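Local structure of extracellular solute-binding protein, family 3 (Methylophaga aminisulfidivorans MP, 5SV6) at residues W143-I156 / M165-T179. The protein is of unknown biochemical function but has a periplasmic binding protein-like architecture and, as MxaJ, is probably linked to the methanol dehydrogenase system. Sequence-based numbering, arbitrary orientation.
Sequences WQSPALKDMSKFAI and MLREIDKYEGNFNYT
With CG turned anti to the backbone N (chi1 -174°), the Asn175 amide faces the strand edge at Phe154, while the Trp143 indole, its CG anti to the carbonyl carbon (chi1 -81°), turns one face to Met165. Asn175 grips both backbone polar groups of Phe154: OD1 accepts from Phe154 N at 2.8 Å, almost straight though well above the amide carbonyl plane, and ND2 donates a hydrogen bond to an in-plane lone pair of Phe154 O at 3.1 Å. The Phe154 ring stands perpendicular to this amide; Leu166 CD1 sits over one face of the ring, offset toward its rim and 3.9 Å from the centroid, and Leu166 CD2 meets Ile156 CD1 tip to tip. Selenomethionine Met165 lays CB over the indole of Trp143 in a CH-pi contact, 3.5 Å from the five-membered ring centroid, with SE farther above the same ring. Ile169 CD1 lies at the indole edge. Replacing Trp143 by an alanine is likely to leave Met165, Leu166 and Ile169 facing a gap, and Gln249 OE1 without the hydrogen bond from the indole N-H. Lys171 passes the Phe154 ring with its CB and CG, and NZ donates hydrogen bonds to Lys149 O (2.9 Å, from above the carbonyl plane) and Met151 O (3.0 Å); a water is its third partner. Farther along, Lys153 CD rests over the face of the Tyr178 ring, whose hydroxyl is hydrogen-bonded to Glu203. A Schellman motif with Asp170 at C-prime closes helix 161-168. Strand 154-156, parallel to strand 211-215, thus packs against two consecutive helices, an alpha/beta arrangement characteristic of a periplasmic binding protein lobe.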
loop_
_atom_site.group_PDB
_atom_site.type_symbol
_atom_site.label_atom_id
_atom_site.label_comp_id
_atom_site.label_asym_id
_atom_site.label_seq_id
_atom_site.Cartn_x
_atom_site.Cartn_y
_atom_site.Cartn_z
ATOM N N TRP A 143 8.147 -4.314 -16.701
ATOM C CA TRP A 143 6.970 -4.207 -17.565
ATOM C C TRP A 143 7.235 -4.493 -19.040
ATOM O O TRP A 143 6.298 -4.701 -19.819
ATOM C CB TRP A 143 6.295 -2.843 -17.383
ATOM C CG TRP A 143 5.412 -2.787 -16.177
ATOM C CD1 TRP A 143 5.644 -2.110 -15.016
ATOM C CD2 TRP A 143 4.155 -3.451 -16.011
ATOM N NE1 TRP A 143 4.602 -2.301 -14.141
ATOM C CE2 TRP A 143 3.674 -3.120 -14.730
ATOM C CE3 TRP A 143 3.383 -4.280 -16.826
ATOM C CZ2 TRP A 143 2.449 -3.593 -14.242
ATOM C CZ3 TRP A 143 2.160 -4.751 -16.336
ATOM C CH2 TRP A 143 1.714 -4.406 -15.060
ATOM N N GLN A 144 8.508 -4.522 -19.424
ATOM C CA GLN A 144 8.874 -4.846 -20.800
ATOM C C GLN A 144 9.154 -6.331 -21.024
ATOM O O GLN A 144 9.498 -6.731 -22.132
ATOM C CB GLN A 144 10.061 -3.991 -21.275
ATOM C CG GLN A 144 9.637 -2.606 -21.759
ATOM C CD GLN A 144 10.804 -1.725 -22.210
ATOM O OE1 GLN A 144 11.907 -2.208 -22.472
ATOM N NE2 GLN A 144 10.555 -0.418 -22.305
ATOM N N SER A 145 8.990 -7.149 -19.984
ATOM C CA SER A 145 9.207 -8.589 -20.109
ATOM C C SER A 145 8.254 -9.216 -21.113
ATOM O O SER A 145 7.032 -9.068 -21.003
ATOM C CB SER A 145 9.060 -9.296 -18.763
ATOM O OG SER A 145 8.930 -10.695 -18.953
ATOM N N PRO A 146 8.809 -9.927 -22.105
ATOM C CA PRO A 146 7.969 -10.572 -23.117
ATOM C C PRO A 146 6.998 -11.589 -22.518
ATOM O O PRO A 146 5.935 -11.810 -23.097
ATOM C CB PRO A 146 8.993 -11.260 -24.026
ATOM C CG PRO A 146 10.230 -10.423 -23.884
ATOM C CD PRO A 146 10.244 -10.031 -22.428
ATOM N N ALA A 147 7.349 -12.182 -21.376
ATOM C CA ALA A 147 6.456 -13.119 -20.691
ATOM C C ALA A 147 5.072 -12.533 -20.388
ATOM O O ALA A 147 4.065 -13.229 -20.497
ATOM C CB ALA A 147 7.108 -13.644 -19.405
ATOM N N LEU A 148 5.026 -11.260 -20.003
ATOM C CA LEU A 148 3.761 -10.599 -19.682
ATOM C C LEU A 148 2.820 -10.581 -20.893
ATOM O O LEU A 148 1.600 -10.597 -20.742
ATOM C CB LEU A 148 4.010 -9.171 -19.168
ATOM C CG LEU A 148 4.811 -9.026 -17.864
ATOM C CD1 LEU A 148 5.359 -7.608 -17.720
ATOM C CD2 LEU A 148 3.970 -9.402 -16.643
ATOM N N LYS A 149 3.401 -10.563 -22.093
ATOM C CA LYS A 149 2.640 -10.573 -23.347
ATOM C C LYS A 149 1.869 -11.874 -23.588
ATOM O O LYS A 149 0.863 -11.894 -24.300
ATOM C CB LYS A 149 3.581 -10.322 -24.530
ATOM C CG LYS A 149 3.622 -8.895 -25.036
ATOM C CD LYS A 149 4.128 -7.929 -23.982
ATOM C CE LYS A 149 4.538 -6.604 -24.611
ATOM N NZ LYS A 149 3.538 -6.188 -25.638
ATOM N N ASP A 150 2.348 -12.965 -23.006
ATOM C CA ASP A 150 1.686 -14.248 -23.158
ATOM C C ASP A 150 0.600 -14.468 -22.101
ATOM O O ASP A 150 -0.071 -15.497 -22.104
ATOM C CB ASP A 150 2.712 -15.387 -23.114
ATOM C CG ASP A 150 3.836 -15.203 -24.134
ATOM O OD1 ASP A 150 3.586 -14.551 -25.168
ATOM O OD2 ASP A 150 4.964 -15.706 -23.906
HETATM N N MSE A 151 0.431 -13.508 -21.195
HETATM C CA MSE A 151 -0.562 -13.641 -20.134
HETATM C C MSE A 151 -1.831 -12.849 -20.454
HETATM O O MSE A 151 -1.803 -11.932 -21.271
HETATM C CB MSE A 151 0.019 -13.193 -18.797
HETATM C CG MSE A 151 1.233 -14.000 -18.355
HETATM SE SE MSE A 151 2.036 -13.238 -16.752
HETATM C CE MSE A 151 3.089 -14.778 -16.168
ATOM N N SER A 152 -2.928 -13.202 -19.787
ATOM C CA SER A 152 -4.225 -12.583 -20.032
ATOM C C SER A 152 -4.941 -12.124 -18.761
ATOM O O SER A 152 -5.758 -11.206 -18.813
ATOM C CB SER A 152 -5.126 -13.557 -20.789
ATOM O OG SER A 152 -4.509 -13.949 -22.003
ATOM N N LYS A 153 -4.630 -12.757 -17.629
ATOM C CA LYS A 153 -5.315 -12.464 -16.361
ATOM C C LYS A 153 -4.367 -11.829 -15.351
ATOM O O LYS A 153 -3.487 -12.502 -14.821
ATOM C CB LYS A 153 -5.892 -13.751 -15.761
ATOM C CG LYS A 153 -6.937 -14.453 -16.635
ATOM C CD LYS A 153 -8.300 -13.836 -16.432
ATOM C CE LYS A 153 -9.361 -14.477 -17.331
ATOM N NZ LYS A 153 -9.931 -15.722 -16.734
ATOM N N PHE A 154 -4.581 -10.547 -15.065
ATOM C CA PHE A 154 -3.686 -9.767 -14.220
ATOM C C PHE A 154 -4.427 -9.266 -12.977
ATOM O O PHE A 154 -5.364 -8.481 -13.080
ATOM C CB PHE A 154 -3.135 -8.570 -15.005
ATOM C CG PHE A 154 -2.359 -8.953 -16.247
ATOM C CD1 PHE A 154 -3.020 -9.294 -17.418
ATOM C CD2 PHE A 154 -0.970 -8.934 -16.249
ATOM C CE1 PHE A 154 -2.313 -9.649 -18.559
ATOM C CE2 PHE A 154 -0.249 -9.281 -17.395
ATOM C CZ PHE A 154 -0.929 -9.632 -18.548
ATOM N N ALA A 155 -4.010 -9.705 -11.794
ATOM C CA ALA A 155 -4.654 -9.205 -10.585
ATOM C C ALA A 155 -4.038 -7.855 -10.202
ATOM O O ALA A 155 -2.908 -7.805 -9.707
ATOM C CB ALA A 155 -4.511 -10.211 -9.459
ATOM N N ILE A 156 -4.764 -6.765 -10.463
ATOM C CA ILE A 156 -4.291 -5.417 -10.145
ATOM C C ILE A 156 -5.361 -4.530 -9.503
ATOM O O ILE A 156 -6.553 -4.852 -9.520
ATOM C CB ILE A 156 -3.753 -4.678 -11.391
ATOM C CG1 ILE A 156 -4.898 -4.381 -12.368
ATOM C CG2 ILE A 156 -2.625 -5.484 -12.059
ATOM C CD1 ILE A 156 -4.592 -3.268 -13.344
HETATM N N MSE A 165 0.287 0.877 -16.638
HETATM C CA MSE A 165 1.192 -0.006 -17.369
HETATM C C MSE A 165 0.480 -1.128 -18.125
HETATM O O MSE A 165 0.962 -1.592 -19.158
HETATM C CB MSE A 165 2.257 -0.582 -16.434
HETATM C CG MSE A 165 3.174 0.464 -15.820
HETATM SE SE MSE A 165 3.864 1.709 -17.184
HETATM C CE MSE A 165 4.692 0.413 -18.404
ATOM N N LEU A 166 -0.670 -1.561 -17.621
ATOM C CA LEU A 166 -1.446 -2.581 -18.323
ATOM C C LEU A 166 -1.980 -2.011 -19.638
ATOM O O LEU A 166 -2.015 -2.695 -20.668
ATOM C CB LEU A 166 -2.591 -3.090 -17.441
ATOM C CG LEU A 166 -2.821 -4.603 -17.439
ATOM C CD1 LEU A 166 -1.525 -5.371 -17.202
ATOM C CD2 LEU A 166 -3.888 -5.008 -16.411
ATOM N N ARG A 167 -2.396 -0.752 -19.598
ATOM C CA ARG A 167 -2.806 -0.068 -20.821
ATOM C C ARG A 167 -1.611 0.061 -21.758
ATOM O O ARG A 167 -1.712 -0.215 -22.954
ATOM C CB ARG A 167 -3.357 1.315 -20.500
ATOM C CG ARG A 167 -4.590 1.308 -19.618
ATOM C CD ARG A 167 -5.101 2.722 -19.448
ATOM N NE ARG A 167 -6.331 2.790 -18.672
ATOM C CZ ARG A 167 -7.543 2.824 -19.212
ATOM N NH1 ARG A 167 -7.673 2.786 -20.532
ATOM N NH2 ARG A 167 -8.618 2.902 -18.437
ATOM N N GLU A 168 -0.472 0.461 -21.198
ATOM C CA GLU A 168 0.753 0.610 -21.975
ATOM C C GLU A 168 1.091 -0.642 -22.784
ATOM O O GLU A 168 1.457 -0.537 -23.953
ATOM C CB GLU A 168 1.938 0.994 -21.078
ATOM C CG GLU A 168 3.294 0.972 -21.796
ATOM C CD GLU A 168 3.431 2.071 -22.845
ATOM O OE1 GLU A 168 2.627 3.026 -22.817
ATOM O OE2 GLU A 168 4.353 1.986 -23.691
ATOM N N ILE A 169 0.962 -1.821 -22.175
ATOM C CA ILE A 169 1.256 -3.064 -22.890
ATOM C C ILE A 169 0.030 -3.710 -23.541
ATOM O O ILE A 169 0.079 -4.872 -23.938
ATOM C CB ILE A 169 1.989 -4.117 -22.022
ATOM C CG1 ILE A 169 1.087 -4.642 -20.903
ATOM C CG2 ILE A 169 3.295 -3.556 -21.468
ATOM C CD1 ILE A 169 1.607 -5.905 -20.284
ATOM N N ASP A 170 -1.053 -2.941 -23.650
ATOM C CA ASP A 170 -2.245 -3.342 -24.406
ATOM C C ASP A 170 -2.953 -4.576 -23.851
ATOM O O ASP A 170 -3.491 -5.386 -24.605
ATOM C CB ASP A 170 -1.888 -3.542 -25.886
ATOM C CG ASP A 170 -1.315 -2.277 -26.518
ATOM O OD1 ASP A 170 -1.864 -1.183 -26.267
ATOM O OD2 ASP A 170 -0.304 -2.367 -27.244
ATOM N N LYS A 171 -2.955 -4.717 -22.530
ATOM C CA LYS A 171 -3.627 -5.847 -21.902
ATOM C C LYS A 171 -4.801 -5.375 -21.050
ATOM O O LYS A 171 -5.522 -6.187 -20.476
ATOM C CB LYS A 171 -2.645 -6.634 -21.025
ATOM C CG LYS A 171 -1.567 -7.393 -21.778
ATOM C CD LYS A 171 -2.160 -8.560 -22.536
ATOM C CE LYS A 171 -1.102 -9.355 -23.289
ATOM N NZ LYS A 171 -1.699 -10.588 -23.898
ATOM N N TYR A 172 -4.973 -4.060 -20.942
ATOM C CA TYR A 172 -5.980 -3.505 -20.039
ATOM C C TYR A 172 -7.409 -3.879 -20.433
ATOM O O TYR A 172 -8.188 -4.307 -19.588
ATOM C CB TYR A 172 -5.856 -1.981 -19.935
ATOM C CG TYR A 172 -7.016 -1.327 -19.204
ATOM C CD1 TYR A 172 -7.016 -1.219 -17.819
ATOM C CD2 TYR A 172 -8.114 -0.836 -19.898
ATOM C CE1 TYR A 172 -8.069 -0.629 -17.148
ATOM C CE2 TYR A 172 -9.177 -0.245 -19.233
ATOM C CZ TYR A 172 -9.145 -0.144 -17.858
ATOM O OH TYR A 172 -10.192 0.450 -17.188
ATOM N N GLU A 173 -7.758 -3.700 -21.704
ATOM C CA GLU A 173 -9.126 -3.990 -22.138
ATOM C C GLU A 173 -9.515 -5.449 -21.944
ATOM O O GLU A 173 -10.610 -5.740 -21.466
ATOM C CB GLU A 173 -9.370 -3.564 -23.592
ATOM C CG GLU A 173 -9.460 -2.053 -23.791
ATOM C CD GLU A 173 -10.675 -1.417 -23.115
ATOM O OE1 GLU A 173 -11.584 -2.153 -22.655
ATOM O OE2 GLU A 173 -10.717 -0.168 -23.045
ATOM N N GLY A 174 -8.618 -6.362 -22.302
ATOM C CA GLY A 174 -8.908 -7.781 -22.201
ATOM C C GLY A 174 -8.925 -8.281 -20.772
ATOM O O GLY A 174 -9.387 -9.389 -20.503
ATOM N N ASN A 175 -8.428 -7.459 -19.854
ATOM C CA ASN A 175 -8.352 -7.831 -18.437
ATOM C C ASN A 175 -9.399 -7.106 -17.588
ATOM O O ASN A 175 -9.542 -7.370 -16.402
ATOM C CB ASN A 175 -6.940 -7.543 -17.903
ATOM C CG ASN A 175 -6.731 -8.041 -16.490
ATOM O OD1 ASN A 175 -6.737 -9.243 -16.240
ATOM N ND2 ASN A 175 -6.510 -7.115 -15.561
ATOM N N PHE A 176 -10.145 -6.203 -18.206
ATOM C CA PHE A 176 -11.073 -5.352 -17.467
ATOM C C PHE A 176 -12.144 -6.147 -16.713
ATOM O O PHE A 176 -12.349 -5.935 -15.519
ATOM C CB PHE A 176 -11.727 -4.346 -18.416
ATOM C CG PHE A 176 -12.616 -3.353 -17.732
ATOM C CD1 PHE A 176 -13.982 -3.579 -17.628
ATOM C CD2 PHE A 176 -12.088 -2.184 -17.200
ATOM C CE1 PHE A 176 -14.806 -2.653 -17.003
ATOM C CE2 PHE A 176 -12.908 -1.255 -16.566
ATOM C CZ PHE A 176 -14.262 -1.491 -16.468
ATOM N N ASN A 177 -12.841 -7.043 -17.412
ATOM C CA ASN A 177 -13.875 -7.849 -16.763
ATOM C C ASN A 177 -13.327 -8.653 -15.577
ATOM O O ASN A 177 -13.949 -8.710 -14.521
ATOM C CB ASN A 177 -14.582 -8.775 -17.760
ATOM C CG ASN A 177 -15.340 -8.010 -18.831
ATOM O OD1 ASN A 177 -15.671 -6.839 -18.661
ATOM N ND2 ASN A 177 -15.608 -8.674 -19.948
ATOM N N TYR A 178 -12.156 -9.257 -15.747
ATOM C CA TYR A 178 -11.511 -9.952 -14.638
ATOM C C TYR A 178 -11.264 -9.041 -13.421
ATOM O O TYR A 178 -11.613 -9.393 -12.299
ATOM C CB TYR A 178 -10.197 -10.587 -15.088
ATOM C CG TYR A 178 -9.489 -11.292 -13.958
ATOM C CD1 TYR A 178 -10.113 -12.322 -13.267
ATOM C CD2 TYR A 178 -8.212 -10.920 -13.568
ATOM C CE1 TYR A 178 -9.485 -12.972 -12.229
ATOM C CE2 TYR A 178 -7.565 -11.574 -12.522
ATOM C CZ TYR A 178 -8.215 -12.599 -11.856
ATOM O OH TYR A 178 -7.596 -13.248 -10.819
ATOM N N THR A 179 -10.684 -7.869 -13.661
ATOM C CA THR A 179 -10.380 -6.897 -12.596
ATOM C C THR A 179 -11.641 -6.421 -11.863
ATOM O O THR A 179 -11.658 -6.281 -10.627
ATOM C CB THR A 179 -9.659 -5.663 -13.187
ATOM O OG1 THR A 179 -8.422 -6.074 -13.785
ATOM C CG2 THR A 179 -9.372 -4.628 -12.106
HETATM O O HOH W 1 -5.408 -9.195 -20.828
HETATM O O HOH W 2 -8.651 -11.244 -18.078
HETATM O O HOH W 3 -4.157 -12.142 -23.689
#